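Local coordinates for protein ATP-dependent Clp endopeptidase (Clostridium difficile, PDB 3FES) that forms the N-terminal domain of the ATP-dependent chaperone ClpC, which probably recruits adaptors and substrates for unfolding and delivery to the ClpP protease, at residues A[38-43]-A[105-110]. Numbering follows the deposited sequence.
Sequences LGLLRE and IGTEHI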
# COMPACT_ATOMS: atom_id res chain seq x y z
N LEU A 38 1.23 3.20 3.23
CA LEU A 38 1.76 3.36 4.58
C LEU A 38 1.56 2.08 5.38
O LEU A 38 2.44 1.66 6.15
CB LEU A 38 1.06 4.53 5.30
CG LEU A 38 1.45 4.83 6.75
CD1 LEU A 38 2.97 4.98 6.95
CD2 LEU A 38 0.68 6.05 7.22
N GLY A 39 0.41 1.43 5.17
CA GLY A 39 0.16 0.13 5.82
C GLY A 39 1.20 -0.93 5.44
O GLY A 39 1.64 -1.73 6.29
N LEU A 40 1.55 -0.99 4.15
CA LEU A 40 2.59 -1.90 3.64
C LEU A 40 3.94 -1.63 4.30
O LEU A 40 4.64 -2.58 4.66
CB LEU A 40 2.72 -1.84 2.11
CG LEU A 40 1.48 -2.32 1.29
CD1 LEU A 40 1.61 -1.81 -0.17
CD2 LEU A 40 1.38 -3.87 1.39
N LEU A 41 4.30 -0.35 4.44
CA LEU A 41 5.56 0.00 5.10
C LEU A 41 5.55 -0.39 6.57
O LEU A 41 6.49 -1.04 7.08
CB LEU A 41 5.87 1.50 4.94
CG LEU A 41 7.29 1.88 5.42
CD1 LEU A 41 8.40 0.90 4.98
CD2 LEU A 41 7.64 3.24 4.91
N ARG A 42 4.48 -0.03 7.26
CA ARG A 42 4.35 -0.30 8.68
C ARG A 42 4.36 -1.80 8.98
O ARG A 42 4.75 -2.22 10.08
CB ARG A 42 3.09 0.35 9.23
CG ARG A 42 3.19 1.87 9.37
CD ARG A 42 1.91 2.46 9.96
NE ARG A 42 1.77 2.04 11.35
CZ ARG A 42 0.62 1.86 11.97
NH1 ARG A 42 -0.56 2.07 11.34
NH2 ARG A 42 0.65 1.47 13.25
N GLU A 43 3.93 -2.62 8.02
CA GLU A 43 3.86 -4.07 8.23
C GLU A 43 5.27 -4.67 8.45
O GLU A 43 5.40 -5.68 9.13
CB GLU A 43 3.04 -4.78 7.14
CG GLU A 43 2.89 -6.30 7.35
CD GLU A 43 4.10 -7.11 6.86
OE1 GLU A 43 4.75 -6.69 5.88
OE2 GLU A 43 4.38 -8.19 7.44
N ILE A 105 -2.20 -13.98 -2.12
CA ILE A 105 -1.90 -12.58 -2.48
C ILE A 105 -1.09 -11.95 -1.35
O ILE A 105 -1.59 -11.78 -0.21
CB ILE A 105 -3.19 -11.76 -2.72
CG1 ILE A 105 -4.13 -12.49 -3.70
CG2 ILE A 105 -2.84 -10.30 -3.16
CD1 ILE A 105 -5.63 -11.97 -3.63
N GLY A 106 0.17 -11.65 -1.65
CA GLY A 106 1.10 -11.08 -0.68
C GLY A 106 1.25 -9.58 -0.74
O GLY A 106 0.69 -8.90 -1.63
N THR A 107 2.05 -9.04 0.18
CA THR A 107 2.34 -7.60 0.17
C THR A 107 2.90 -7.13 -1.18
O THR A 107 2.57 -6.04 -1.64
CB THR A 107 3.26 -7.14 1.32
OG1 THR A 107 4.57 -7.68 1.18
CG2 THR A 107 2.66 -7.56 2.67
N GLU A 108 3.65 -8.01 -1.83
CA GLU A 108 4.28 -7.67 -3.13
C GLU A 108 3.22 -7.44 -4.22
O GLU A 108 3.36 -6.56 -5.10
CB GLU A 108 5.33 -8.75 -3.53
CG GLU A 108 4.78 -10.17 -3.79
CD GLU A 108 4.70 -11.01 -2.53
OE1 GLU A 108 4.69 -12.26 -2.68
OE2 GLU A 108 4.68 -10.45 -1.41
N HIS A 109 2.16 -8.24 -4.17
CA HIS A 109 1.06 -8.10 -5.14
C HIS A 109 0.28 -6.81 -4.95
O HIS A 109 -0.10 -6.17 -5.93
CB HIS A 109 0.14 -9.32 -5.17
CG HIS A 109 0.88 -10.62 -5.34
ND1 HIS A 109 1.43 -11.04 -6.54
CD2 HIS A 109 1.22 -11.56 -4.42
CE1 HIS A 109 2.04 -12.20 -6.36
NE2 HIS A 109 1.91 -12.54 -5.09
N ILE A 110 0.08 -6.41 -3.70
CA ILE A 110 -0.59 -5.14 -3.40
C ILE A 110 0.27 -3.97 -3.88
O ILE A 110 -0.23 -3.08 -4.51
CB ILE A 110 -0.95 -5.02 -1.92
CG1 ILE A 110 -1.85 -6.22 -1.54
CG2 ILE A 110 -1.66 -3.64 -1.62
CD1 ILE A 110 -2.24 -6.26 -0.01
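L40 reaches across from helix 33-43 and meets T107 and I110 on helix 107-117. The two helices belong to the all-helical Clp N-terminal domain, which is built from two repeats of a similar helical motif. This contact joins one helix from each of the two Clp amino-terminal motifs, close to the centre of the chain. All four touching residues are buried.

The two methyls of L40 divide the work. CD2 lies against T107, 3.8 Å from T107 CB. CD1 meets the CG2 branch of I110 at 4.0 Å. The side chains of L40 and T107 run past each other in opposite directions. L40 CD2 also lies 3.9 Å from T107 O, beside the first turn of helix 107-117. In I110, with chi1 -58°, CG1 lies beside the backbone N and CG2 anti to it, and CG2 is the branch that meets L40. L40 touches T107 and I110 through van der Waals contacts, and no hydrogen bond links the two segments.

E43 adds a smaller contact, with T107 alone. Its side chain crosses that of T107 at about a right angle, with E43 OE1 3.9 Å from T107 CG2. E43 CG is anti to the backbone N (chi1 -177°), and a bend at chi2 (-82°) goes with a carboxylate whose OE1 lies by that methyl. OE1 also accepts a hydrogen bond from G46 N in the link after the helix, while OE2 forms a long, weak ion pair with R11.

The hydroxyl of T107 is hydrogen-bonded to A48 N in the first turn of helix 47-55. A magnesium ion lies about 4 Å from the T107 side chain. From helix 10-25, A15 touches both L40 and E43. S93 of helix 84-99 packs on I110.

G106 is the N-cap of helix 107-117, and its O accepts a bond from I110 N at 3.3 Å.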